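Local coordinates for amidohydrolase (Thermotoga maritima, PDB 3OOQ), which probably hydrolyses a cyclic amide, possibly allantoin, as a member of the amidohydrolase family, at residues 8-13 with 23-28; 181-186 with 214-219; 301-306 with 317-322. All blocks are in the same frame, centred on the assembly; numbering follows the deposited sequence.

From the N terminus, the three contacts follow one another along the chain; none nests within or crosses another. Interaction 1 closes the loop between 8-13 and 23-28, pairing two strands of the small N-terminal sheet. Interaction 2 closes a longer excursion, in which 181-186 on helix 172-198 receives 214-219 at the end of helix 208-217. Interaction 3 comes last, joining strand 301-303 of the barrel to the helix that follows it. Interactions 1 and 2 lie on opposite sides of the chain's centre, with centres 47 Å apart. Interaction 3 is nearer the middle, its nearest atoms about 17 Å from those of either other contact.

Interaction 1 (8-13 with 23-28); sequences LFKNAT and KGDVLV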
ATOM      1  N   LEU F   8       4.526  -2.071  66.632  1.00 30.71           N
ATOM      2  CA  LEU F   8       3.852  -0.988  67.312  1.00 29.50           C
ATOM      3  C   LEU F   8       4.488   0.330  66.893  1.00 28.44           C
ATOM      4  O   LEU F   8       5.626   0.633  67.263  1.00 28.69           O
ATOM      5  CB  LEU F   8       3.932  -1.196  68.829  1.00 29.25           C
ATOM      6  CG  LEU F   8       3.302  -0.157  69.754  1.00 41.70           C
ATOM      7  CD1 LEU F   8       1.840   0.128  69.358  1.00 29.08           C
ATOM      8  CD2 LEU F   8       3.426  -0.587  71.227  1.00 29.80           C
ATOM      9  N   PHE F   9       3.759   1.106  66.102  1.00 27.31           N
ATOM     10  CA  PHE F   9       4.251   2.404  65.655  1.00 27.03           C
ATOM     11  C   PHE F   9       3.903   3.436  66.703  1.00 27.29           C
ATOM     12  O   PHE F   9       2.735   3.597  67.046  1.00 27.33           O
ATOM     13  CB  PHE F   9       3.638   2.789  64.304  1.00 26.72           C
ATOM     14  CG  PHE F   9       4.036   1.880  63.171  1.00 30.08           C
ATOM     15  CD1 PHE F   9       5.262   2.045  62.522  1.00 27.16           C
ATOM     16  CD2 PHE F   9       3.181   0.862  62.743  1.00 26.81           C
ATOM     17  CE1 PHE F   9       5.640   1.199  61.466  1.00 29.84           C
ATOM     18  CE2 PHE F   9       3.537   0.022  61.677  1.00 29.62           C
ATOM     19  CZ  PHE F   9       4.774   0.198  61.034  1.00 26.96           C
ATOM     20  N   LYS F  10       4.908   4.137  67.214  1.00 27.86           N
ATOM     21  CA  LYS F  10       4.687   5.055  68.344  1.00 28.96           C
ATOM     22  C   LYS F  10       4.853   6.538  68.002  1.00 29.12           C
ATOM     23  O   LYS F  10       5.838   6.936  67.386  1.00 28.40           O
ATOM     24  CB  LYS F  10       5.597   4.681  69.542  1.00 29.20           C
ATOM     25  CG  LYS F  10       5.352   3.260  70.068  1.00 35.26           C
ATOM     26  CD  LYS F  10       4.784   3.170  71.497  1.00 30.36           C
ATOM     27  CE  LYS F  10       4.067   4.424  72.017  1.00 35.95           C
ATOM     28  NZ  LYS F  10       3.131   4.058  73.133  1.00 30.30           N
ATOM     29  N   ASN F  11       3.882   7.342  68.431  1.00 29.87           N
ATOM     30  CA  ASN F  11       4.041   8.796  68.497  1.00 31.31           C
ATOM     31  C   ASN F  11       4.145   9.524  67.148  1.00 30.04           C
ATOM     32  O   ASN F  11       4.658  10.642  67.068  1.00 30.00           O
ATOM     33  CB  ASN F  11       5.208   9.159  69.449  1.00 34.04           C
ATOM     34  CG  ASN F  11       5.147  10.596  69.942  1.00 40.74           C
ATOM     35  OD1 ASN F  11       4.074  11.137  70.215  1.00 36.10           O
ATOM     36  ND2 ASN F  11       6.305  11.222  70.051  1.00 36.01           N
ATOM     37  N   ALA F  12       3.639   8.888  66.091  1.00 28.69           N
ATOM     38  CA  ALA F  12       3.430   9.557  64.815  1.00 27.56           C
ATOM     39  C   ALA F  12       2.268  10.532  64.931  1.00 26.82           C
ATOM     40  O   ALA F  12       1.432  10.415  65.832  1.00 26.45           O
ATOM     41  CB  ALA F  12       3.123   8.525  63.723  1.00 26.94           C
ATOM     42  N   THR F  13       2.204  11.496  64.015  1.00 26.91           N
ATOM     43  CA  THR F  13       0.927  12.145  63.719  1.00 26.84           C
ATOM     44  C   THR F  13       0.223  11.164  62.774  1.00 26.86           C
ATOM     45  O   THR F  13       0.652  10.960  61.623  1.00 26.64           O
ATOM     46  CB  THR F  13       1.097  13.520  63.057  1.00 27.02           C
ATOM     47  OG1 THR F  13       1.878  14.370  63.908  1.00 25.29           O
ATOM     48  CG2 THR F  13      -0.274  14.175  62.776  1.00 24.22           C
ATOM     49  N   LYS F  23      -1.910  12.760  67.394  1.00 30.84           N
ATOM     50  CA  LYS F  23      -0.635  12.206  67.791  1.00 31.69           C
ATOM     51  C   LYS F  23      -0.898  10.904  68.538  1.00 30.49           C
ATOM     52  O   LYS F  23      -1.682  10.873  69.488  1.00 31.20           O
ATOM     53  CB  LYS F  23       0.115  13.212  68.674  1.00 34.15           C
ATOM     54  CG  LYS F  23       1.635  13.138  68.555  1.00 47.91           C
ATOM     55  CD  LYS F  23       2.312  14.495  68.828  1.00 37.14           C
ATOM     56  CE  LYS F  23       2.254  15.447  67.622  1.00 47.92           C
ATOM     57  NZ  LYS F  23       3.063  16.696  67.848  1.00 38.33           N
ATOM     58  N   GLY F  24      -0.277   9.813  68.100  1.00 28.67           N
ATOM     59  CA  GLY F  24      -0.583   8.525  68.703  1.00 27.55           C
ATOM     60  C   GLY F  24       0.036   7.335  68.019  1.00 27.22           C
ATOM     61  O   GLY F  24       0.995   7.465  67.257  1.00 26.65           O
ATOM     62  N   ASP F  25      -0.544   6.170  68.278  1.00 27.55           N
ATOM     63  CA  ASP F  25       0.090   4.895  67.976  1.00 28.02           C
ATOM     64  C   ASP F  25      -0.791   4.016  67.102  1.00 28.00           C
ATOM     65  O   ASP F  25      -2.031   4.162  67.067  1.00 28.01           O
ATOM     66  CB  ASP F  25       0.407   4.123  69.267  1.00 28.87           C
ATOM     67  CG  ASP F  25       1.112   4.971  70.320  1.00 33.66           C
ATOM     68  OD1 ASP F  25       1.951   5.825  69.970  1.00 29.68           O
ATOM     69  OD2 ASP F  25       0.828   4.770  71.523  1.00 30.36           O
ATOM     70  N   VAL F  26      -0.140   3.085  66.409  1.00 27.27           N
ATOM     71  CA  VAL F  26      -0.839   2.114  65.594  1.00 26.83           C
ATOM     72  C   VAL F  26      -0.159   0.770  65.829  1.00 26.66           C
ATOM     73  O   VAL F  26       1.052   0.645  65.676  1.00 26.21           O
ATOM     74  CB  VAL F  26      -0.810   2.518  64.081  1.00 26.53           C
ATOM     75  CG1 VAL F  26      -1.387   1.421  63.198  1.00 27.05           C
ATOM     76  CG2 VAL F  26      -1.535   3.846  63.853  1.00 27.11           C
ATOM     77  N   LEU F  27      -0.952  -0.225  66.198  1.00 27.18           N
ATOM     78  CA  LEU F  27      -0.460  -1.584  66.429  1.00 27.54           C
ATOM     79  C   LEU F  27      -0.909  -2.475  65.289  1.00 27.74           C
ATOM     80  O   LEU F  27      -2.097  -2.489  64.920  1.00 27.44           O
ATOM     81  CB  LEU F  27      -0.987  -2.149  67.758  1.00 27.90           C
ATOM     82  CG  LEU F  27      -0.692  -3.617  68.108  1.00 26.28           C
ATOM     83  CD1 LEU F  27       0.790  -3.857  68.339  1.00 28.82           C
ATOM     84  CD2 LEU F  27      -1.487  -4.066  69.345  1.00 28.73           C
ATOM     85  N   VAL F  28       0.050  -3.225  64.758  1.00 27.72           N
ATOM     86  CA  VAL F  28      -0.154  -4.083  63.614  1.00 28.17           C
ATOM     87  C   VAL F  28       0.151  -5.500  64.048  1.00 29.35           C
ATOM     88  O   VAL F  28       1.160  -5.739  64.736  1.00 29.53           O
ATOM     89  CB  VAL F  28       0.817  -3.682  62.458  1.00 28.08           C
ATOM     90  CG1 VAL F  28       0.865  -4.743  61.351  1.00 21.53           C
ATOM     91  CG2 VAL F  28       0.444  -2.332  61.887  1.00 21.02           C
TER
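The Phe9 ring turns one edge to strand 24-28: Val28 CG2 lies in the ring plane, 3.9 Å from Phe9 CE2, and the Val26 carbonyl oxygen sits near the same plane at the CD2 side. The two segments form an antiparallel strand pair with a beta bulge, part of the N-terminal sheet that stands beside the barrel in this family. Tyr379 meets the ring edge-to-face, and Leu55 touches Phe9, Ala12 and Val26 on their shared side of the sheet. The second flat group, the Asp25 carboxylate, has Lys10 NZ above its plane, 2.9 Å from OD2, in a salt bridge. Phe9 and Val26 form a hydrogen-bonded pair, with Phe9 N to Val26 O at 2.8 Å and Val26 N to Phe9 O at 3.0 Å. Beyond them the register slips by one: the extra residue is taken up between Phe9 and Ala12, and Ala12 pairs with Gly24. At the bulge Asp25 OD1 accepts the backbone N-H of Asn11 almost end-on, while Lys10, bent at chi2 and chi3, curls back to reach OD2. Ile40 gives each a second partner: its N bonds Asp25 OD2 and its O accepts from Lys10 NZ. On the carboxylate's side of the sheet, opposite Phe9, Leu8 holds CG anti to its own N (chi1 179°), which sets CD1 4.0 Å from Leu27 CB. Past the bulge the regular ladder resumes: Gly24 N donates to Ala12 O at 2.9 Å with an N-H...O angle of 165°.

Interaction 2 (181-186 with 214-219); sequences DYFTKV and EMVLRK
Phe183 and Val186, one helical turn apart, grip Leu217 in a helix-helix contact between helix 172-198 and the last turn of helix 208-217. Between side chains the tight part is apolar. Leu217 forks over the two: CD2 lies 3.6 Å from Phe183 CD1, and CD1 lies 3.6 Å from Val186 CG1. Val186 keeps CG1 anti to the backbone N (chi1 174°), which sends that methyl across the gap until it is 3.4 Å from Glu214 N, close against the helix backbone. The Phe183 ring is approached obliquely by Leu217, and a little less closely by Val216, whose CG1 stands 4.0 Å from Phe183 CZ. One face of the ring is covered from within its own helix, by Tyr182 CD2 centred 3.7 Å above it, and Phe245 and Met152 add to the same apolar cluster. Another side of helix 172-198 is covered by a second subunit, whose Leu208 packs on Asp181 and Thr184. Toward solvent the packing gives way to charge. Lys185, exposed, pairs with Asp181 one turn back. The partner helix ends in a Schellman motif with Lys219, of positive phi, as its C-prime residue: Lys220 N bonds Met215 O, and Lys219 N bonds Val216 O at 2.9 Å. Arg218 and Lys219, beyond the helix, are exposed. Glu214, though buried, has both oxygens paired: OE1 takes a salt bridge from Lys193, and OE2 is held side-on by Arg218, with NE at 2.9 Å on the anti lone pair and NH2 at 3.2 Å.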
ATOM      1  N   ASP F 181     -24.672  -4.214  20.897  1.00 19.66           N
ATOM      2  CA  ASP F 181     -24.680  -5.477  20.203  1.00 20.03           C
ATOM      3  C   ASP F 181     -24.066  -6.536  21.129  1.00 18.94           C
ATOM      4  O   ASP F 181     -24.610  -7.630  21.253  1.00 18.89           O
ATOM      5  CB  ASP F 181     -23.911  -5.349  18.881  1.00 21.59           C
ATOM      6  CG  ASP F 181     -23.847  -6.632  18.122  1.00 27.57           C
ATOM      7  OD1 ASP F 181     -24.846  -6.985  17.475  1.00 24.25           O
ATOM      8  OD2 ASP F 181     -22.796  -7.303  18.171  1.00 23.83           O
ATOM      9  N   TYR F 182     -22.945  -6.193  21.772  1.00 18.30           N
ATOM     10  CA  TYR F 182     -22.247  -7.110  22.656  1.00 18.23           C
ATOM     11  C   TYR F 182     -23.181  -7.633  23.747  1.00 18.54           C
ATOM     12  O   TYR F 182     -23.340  -8.849  23.937  1.00 18.21           O
ATOM     13  CB  TYR F 182     -21.016  -6.445  23.289  1.00 17.16           C
ATOM     14  CG  TYR F 182     -20.378  -7.261  24.405  1.00 19.03           C
ATOM     15  CD1 TYR F 182     -19.821  -8.522  24.148  1.00 16.96           C
ATOM     16  CD2 TYR F 182     -20.350  -6.785  25.720  1.00 17.16           C
ATOM     17  CE1 TYR F 182     -19.258  -9.271  25.143  1.00 18.87           C
ATOM     18  CE2 TYR F 182     -19.743  -7.537  26.746  1.00 19.25           C
ATOM     19  CZ  TYR F 182     -19.222  -8.789  26.443  1.00 17.48           C
ATOM     20  OH  TYR F 182     -18.649  -9.565  27.425  1.00 18.89           O
ATOM     21  N   PHE F 183     -23.812  -6.719  24.470  1.00 18.87           N
ATOM     22  CA  PHE F 183     -24.681  -7.156  25.562  1.00 19.06           C
ATOM     23  C   PHE F 183     -25.949  -7.874  25.064  1.00 19.97           C
ATOM     24  O   PHE F 183     -26.475  -8.749  25.763  1.00 20.92           O
ATOM     25  CB  PHE F 183     -24.980  -6.002  26.542  1.00 18.82           C
ATOM     26  CG  PHE F 183     -23.818  -5.698  27.458  1.00 19.36           C
ATOM     27  CD1 PHE F 183     -23.452  -6.605  28.452  1.00 19.24           C
ATOM     28  CD2 PHE F 183     -23.070  -4.532  27.307  1.00 19.22           C
ATOM     29  CE1 PHE F 183     -22.356  -6.356  29.293  1.00 19.01           C
ATOM     30  CE2 PHE F 183     -21.984  -4.265  28.143  1.00 18.96           C
ATOM     31  CZ  PHE F 183     -21.631  -5.184  29.148  1.00 19.02           C
ATOM     32  N   THR F 184     -26.430  -7.533  23.868  1.00 18.95           N
ATOM     33  CA  THR F 184     -27.567  -8.265  23.294  1.00 20.11           C
ATOM     34  C   THR F 184     -27.177  -9.749  23.146  1.00 21.01           C
ATOM     35  O   THR F 184     -27.949 -10.662  23.479  1.00 21.23           O
ATOM     36  CB  THR F 184     -28.004  -7.661  21.923  1.00 19.88           C
ATOM     37  OG1 THR F 184     -28.426  -6.309  22.108  1.00 21.12           O
ATOM     38  CG2 THR F 184     -29.139  -8.427  21.304  1.00 20.95           C
ATOM     39  N   LYS F 185     -25.955  -9.988  22.674  1.00 21.04           N
ATOM     40  CA  LYS F 185     -25.452 -11.359  22.556  1.00 22.73           C
ATOM     41  C   LYS F 185     -25.242 -12.044  23.904  1.00 22.40           C
ATOM     42  O   LYS F 185     -25.491 -13.239  24.017  1.00 24.03           O
ATOM     43  CB  LYS F 185     -24.163 -11.386  21.743  1.00 24.20           C
ATOM     44  CG  LYS F 185     -24.421 -11.090  20.297  1.00 27.79           C
ATOM     45  CD  LYS F 185     -23.294 -10.263  19.727  1.00 28.15           C
ATOM     46  CE  LYS F 185     -22.469 -11.030  18.741  1.00 29.18           C
ATOM     47  NZ  LYS F 185     -22.024 -10.144  17.581  1.00 30.40           N
ATOM     48  N   VAL F 186     -24.764 -11.293  24.898  1.00 20.35           N
ATOM     49  CA  VAL F 186     -24.657 -11.773  26.280  1.00 19.86           C
ATOM     50  C   VAL F 186     -26.017 -12.268  26.811  1.00 19.91           C
ATOM     51  O   VAL F 186     -26.112 -13.357  27.365  1.00 18.70           O
ATOM     52  CB  VAL F 186     -24.046 -10.699  27.222  1.00 19.55           C
ATOM     53  CG1 VAL F 186     -24.075 -11.176  28.697  1.00 17.17           C
ATOM     54  CG2 VAL F 186     -22.598 -10.388  26.797  1.00 15.81           C
ATOM     55  N   GLU F 214     -21.717 -11.751  31.130  1.00 21.95           N
ATOM     56  CA  GLU F 214     -22.708 -12.299  32.059  1.00 22.51           C
ATOM     57  C   GLU F 214     -22.403 -11.839  33.496  1.00 23.94           C
ATOM     58  O   GLU F 214     -23.315 -11.463  34.253  1.00 23.50           O
ATOM     59  CB  GLU F 214     -22.772 -13.824  31.951  1.00 22.34           C
ATOM     60  CG  GLU F 214     -23.687 -14.488  32.995  1.00 28.23           C
ATOM     61  CD  GLU F 214     -23.834 -15.998  32.826  1.00 22.47           C
ATOM     62  OE1 GLU F 214     -23.151 -16.614  31.973  1.00 28.65           O
ATOM     63  OE2 GLU F 214     -24.638 -16.574  33.566  1.00 28.88           O
HETATM   64  N   MSE F 215     -21.121 -11.838  33.858  1.00 25.38           N
HETATM   65  CA  MSE F 215     -20.703 -11.341  35.174  1.00 27.59           C
HETATM   66  C   MSE F 215     -21.191  -9.926  35.412  1.00 25.14           C
HETATM   67  O   MSE F 215     -21.737  -9.630  36.472  1.00 25.14           O
HETATM   68  CB  MSE F 215     -19.193 -11.398  35.346  1.00 31.72           C
HETATM   69  CG  MSE F 215     -18.670 -12.787  35.612  1.00 32.22           C
HETATM   70 SE   MSE F 215     -16.767 -12.666  35.992  1.00 41.14          SE
HETATM   71  CE  MSE F 215     -15.998 -13.301  34.269  1.00 32.26           C
ATOM     72  N   VAL F 216     -20.996  -9.079  34.406  1.00 22.81           N
ATOM     73  CA  VAL F 216     -21.472  -7.700  34.418  1.00 21.60           C
ATOM     74  C   VAL F 216     -22.996  -7.630  34.514  1.00 20.88           C
ATOM     75  O   VAL F 216     -23.520  -6.890  35.330  1.00 21.00           O
ATOM     76  CB  VAL F 216     -20.952  -6.898  33.199  1.00 21.50           C
ATOM     77  CG1 VAL F 216     -21.580  -5.474  33.171  1.00 16.62           C
ATOM     78  CG2 VAL F 216     -19.444  -6.799  33.238  1.00 14.87           C
ATOM     79  N   LEU F 217     -23.708  -8.408  33.705  1.00 21.38           N
ATOM     80  CA  LEU F 217     -25.176  -8.384  33.748  1.00 22.05           C
ATOM     81  C   LEU F 217     -25.761  -8.932  35.041  1.00 22.94           C
ATOM     82  O   LEU F 217     -26.838  -8.506  35.466  1.00 23.08           O
ATOM     83  CB  LEU F 217     -25.806  -9.069  32.524  1.00 22.10           C
ATOM     84  CG  LEU F 217     -25.546  -8.397  31.169  1.00 17.61           C
ATOM     85  CD1 LEU F 217     -26.529  -8.918  30.136  1.00 21.87           C
ATOM     86  CD2 LEU F 217     -25.660  -6.866  31.262  1.00 22.00           C
ATOM     87  N   ARG F 218     -25.049  -9.862  35.673  1.00 23.65           N
ATOM     88  CA  ARG F 218     -25.449 -10.392  36.981  1.00 24.17           C
ATOM     89  C   ARG F 218     -24.931  -9.511  38.099  1.00 24.13           C
ATOM     90  O   ARG F 218     -25.051  -9.859  39.258  1.00 23.41           O
ATOM     91  CB  ARG F 218     -24.942 -11.822  37.174  1.00 24.85           C
ATOM     92  CG  ARG F 218     -25.677 -12.870  36.370  1.00 33.82           C
ATOM     93  CD  ARG F 218     -25.181 -14.276  36.723  1.00 26.74           C
ATOM     94  NE  ARG F 218     -25.782 -15.265  35.834  1.00 36.01           N
ATOM     95  CZ  ARG F 218     -27.006 -15.778  35.983  1.00 28.87           C
ATOM     96  NH1 ARG F 218     -27.775 -15.412  37.000  1.00 37.22           N
ATOM     97  NH2 ARG F 218     -27.472 -16.650  35.091  1.00 37.57           N
ATOM     98  N   LYS F 219     -24.341  -8.371  37.736  1.00 24.84           N
ATOM     99  CA  LYS F 219     -23.817  -7.393  38.700  1.00 25.81           C
ATOM    100  C   LYS F 219     -22.730  -7.918  39.645  1.00 25.95           C
ATOM    101  O   LYS F 219     -22.531  -7.368  40.726  1.00 26.39           O
ATOM    102  CB  LYS F 219     -24.946  -6.740  39.506  1.00 26.54           C
ATOM    103  CG  LYS F 219     -25.927  -5.971  38.655  1.00 31.77           C
ATOM    104  CD  LYS F 219     -26.869  -5.195  39.553  1.00 28.55           C
ATOM    105  CE  LYS F 219     -27.925  -4.483  38.773  1.00 32.95           C
ATOM    106  NZ  LYS F 219     -28.602  -3.458  39.613  1.00 30.36           N
TER

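Interaction 3 (301-306 with 317-322); sequences IALMCD and VQAATA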
ATOM      1  N   ILE F 301     -16.395  10.419  44.322  1.00 22.65           N
ATOM      2  CA  ILE F 301     -15.293  10.480  43.379  1.00 22.13           C
ATOM      3  C   ILE F 301     -13.988   9.970  43.972  1.00 22.57           C
ATOM      4  O   ILE F 301     -13.790   9.996  45.208  1.00 22.46           O
ATOM      5  CB  ILE F 301     -15.085  11.922  42.806  1.00 22.07           C
ATOM      6  CG1 ILE F 301     -14.444  12.855  43.852  1.00 22.42           C
ATOM      7  CG2 ILE F 301     -16.377  12.466  42.246  1.00 21.46           C
ATOM      8  CD1 ILE F 301     -14.103  14.282  43.336  1.00 22.34           C
ATOM      9  N   ALA F 302     -13.126   9.472  43.081  1.00 21.63           N
ATOM     10  CA  ALA F 302     -11.734   9.172  43.395  1.00 21.81           C
ATOM     11  C   ALA F 302     -10.875   9.917  42.390  1.00 22.10           C
ATOM     12  O   ALA F 302     -11.349  10.320  41.316  1.00 22.62           O
ATOM     13  CB  ALA F 302     -11.442   7.682  43.299  1.00 21.15           C
ATOM     14  N   LEU F 303      -9.614  10.094  42.744  1.00 21.88           N
ATOM     15  CA  LEU F 303      -8.661  10.747  41.863  1.00 22.42           C
ATOM     16  C   LEU F 303      -7.619   9.761  41.325  1.00 23.35           C
ATOM     17  O   LEU F 303      -6.926   9.096  42.109  1.00 23.49           O
ATOM     18  CB  LEU F 303      -7.984  11.914  42.582  1.00 21.32           C
ATOM     19  CG  LEU F 303      -6.925  12.727  41.825  1.00 29.86           C
ATOM     20  CD1 LEU F 303      -7.488  13.393  40.556  1.00 21.45           C
ATOM     21  CD2 LEU F 303      -6.303  13.766  42.753  1.00 21.22           C
HETATM   22  N   MSE F 304      -7.495   9.706  39.992  1.00 23.90           N
HETATM   23  CA  MSE F 304      -6.482   8.887  39.314  1.00 24.40           C
HETATM   24  C   MSE F 304      -5.371   9.736  38.705  1.00 22.61           C
HETATM   25  O   MSE F 304      -5.582  10.900  38.369  1.00 21.23           O
HETATM   26  CB  MSE F 304      -7.113   8.033  38.195  1.00 26.72           C
HETATM   27  CG  MSE F 304      -7.553   8.833  36.962  1.00 16.94           C
HETATM   28 SE   MSE F 304      -7.859   7.692  35.417  1.00 31.85          SE
HETATM   29  CE  MSE F 304      -9.819   7.543  35.569  1.00 17.07           C
ATOM     30  N   CYS F 305      -4.200   9.121  38.543  1.00 22.03           N
ATOM     31  CA  CYS F 305      -3.137   9.671  37.711  1.00 22.01           C
ATOM     32  C   CYS F 305      -3.308   9.248  36.256  1.00 21.93           C
ATOM     33  O   CYS F 305      -2.689   9.834  35.358  1.00 21.19           O
ATOM     34  CB  CYS F 305      -1.777   9.176  38.215  1.00 22.38           C
ATOM     35  SG  CYS F 305      -1.275   9.975  39.749  1.00 26.13           S
ATOM     36  N   ASP F 306      -4.142   8.230  36.032  1.00 22.93           N
ATOM     37  CA  ASP F 306      -4.192   7.514  34.740  1.00 24.14           C
ATOM     38  C   ASP F 306      -2.777   7.146  34.279  1.00 24.31           C
ATOM     39  O   ASP F 306      -2.442   7.252  33.085  1.00 25.53           O
ATOM     40  CB  ASP F 306      -4.882   8.359  33.669  1.00 24.73           C
ATOM     41  CG  ASP F 306      -5.329   7.538  32.459  1.00 23.78           C
ATOM     42  OD1 ASP F 306      -5.416   6.299  32.549  1.00 25.58           O
ATOM     43  OD2 ASP F 306      -5.610   8.154  31.418  1.00 24.90           O
ATOM     44  N   VAL F 317       1.322  15.007  44.250  1.00 21.96           N
ATOM     45  CA  VAL F 317       1.595  16.268  43.579  1.00 21.90           C
ATOM     46  C   VAL F 317       0.324  16.761  42.881  1.00 22.08           C
ATOM     47  O   VAL F 317      -0.041  17.942  43.001  1.00 22.92           O
ATOM     48  CB  VAL F 317       2.769  16.167  42.555  1.00 22.11           C
ATOM     49  CG1 VAL F 317       3.048  17.522  41.919  1.00 18.04           C
ATOM     50  CG2 VAL F 317       4.037  15.651  43.215  1.00 17.70           C
ATOM     51  N   GLN F 318      -0.346  15.853  42.171  1.00 21.11           N
ATOM     52  CA  GLN F 318      -1.609  16.175  41.523  1.00 21.23           C
ATOM     53  C   GLN F 318      -2.689  16.564  42.551  1.00 21.63           C
ATOM     54  O   GLN F 318      -3.359  17.582  42.389  1.00 21.78           O
ATOM     55  CB  GLN F 318      -2.116  15.006  40.676  1.00 21.25           C
ATOM     56  CG  GLN F 318      -3.450  15.355  40.013  1.00 22.49           C
ATOM     57  CD  GLN F 318      -3.985  14.292  39.088  1.00 21.50           C
ATOM     58  OE1 GLN F 318      -4.458  14.616  38.001  1.00 23.74           O
ATOM     59  NE2 GLN F 318      -3.946  13.022  39.512  1.00 22.08           N
ATOM     60  N   ALA F 319      -2.847  15.761  43.600  1.00 21.91           N
ATOM     61  CA  ALA F 319      -3.847  16.074  44.636  1.00 22.10           C
ATOM     62  C   ALA F 319      -3.572  17.436  45.259  1.00 22.35           C
ATOM     63  O   ALA F 319      -4.438  18.310  45.226  1.00 22.55           O
ATOM     64  CB  ALA F 319      -3.897  14.993  45.689  1.00 21.52           C
ATOM     65  N   ALA F 320      -2.357  17.633  45.776  1.00 22.57           N
ATOM     66  CA  ALA F 320      -1.962  18.913  46.391  1.00 22.66           C
ATOM     67  C   ALA F 320      -2.283  20.119  45.518  1.00 22.88           C
ATOM     68  O   ALA F 320      -2.832  21.104  45.993  1.00 22.71           O
ATOM     69  CB  ALA F 320      -0.503  18.898  46.756  1.00 22.63           C
ATOM     70  N   THR F 321      -1.966  20.023  44.228  1.00 23.80           N
ATOM     71  CA  THR F 321      -2.196  21.110  43.269  1.00 23.45           C
ATOM     72  C   THR F 321      -3.674  21.497  43.196  1.00 23.37           C
ATOM     73  O   THR F 321      -4.017  22.659  42.927  1.00 22.64           O
ATOM     74  CB  THR F 321      -1.671  20.724  41.870  1.00 23.06           C
ATOM     75  OG1 THR F 321      -0.251  20.565  41.939  1.00 22.63           O
ATOM     76  CG2 THR F 321      -2.009  21.782  40.809  1.00 21.57           C
ATOM     77  N   ALA F 322      -4.555  20.539  43.464  1.00 23.93           N
ATOM     78  CA  ALA F 322      -5.981  20.845  43.412  1.00 24.52           C
ATOM     79  C   ALA F 322      -6.389  21.873  44.465  1.00 26.25           C
ATOM     80  O   ALA F 322      -7.409  22.544  44.304  1.00 26.67           O
ATOM     81  CB  ALA F 322      -6.824  19.590  43.487  1.00 23.50           C
TER
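Strand 301-303 and helix 315-321 form a strand-to-helix step of the TIM barrel, and the side chain of Gln318 spans the gap between them. Gln318 holds CG anti to its N (chi1 179°) and runs extended from there, a straight chain that brings the amide to the residues just beyond the strand. NE2 donates to Met304 O at 2.9 Å, an N-H...O angle of 157°, coming from well above the carbonyl plane. The same amide crosses Leu303 obliquely, NE2 3.7 Å from Leu303 CD1. The other methyl, Leu303 CD2, rests 4.0 Å from Ala319 CB on the same helix. Cys305 SG flanks the amide at 4.1 Å from Gln318 NE2. Gln318 OE1 accepts from the backbone N of Leu274 and Leu275, and both ends of this buried amide are used. Past the strand Cys305 N bonds Asp61 and Asp306 packs among His63, His65 and His251; an aspartate here, near a His-X-His pair, is consistent with the metal-site end of amidohydrolase barrels. Val317 and Thr321 meet Thr321 and Val317 of a third subunit. Strand 269-271 runs parallel beside Leu303 and Met304, and helix 290-297 touches both Ile301 and Ala322.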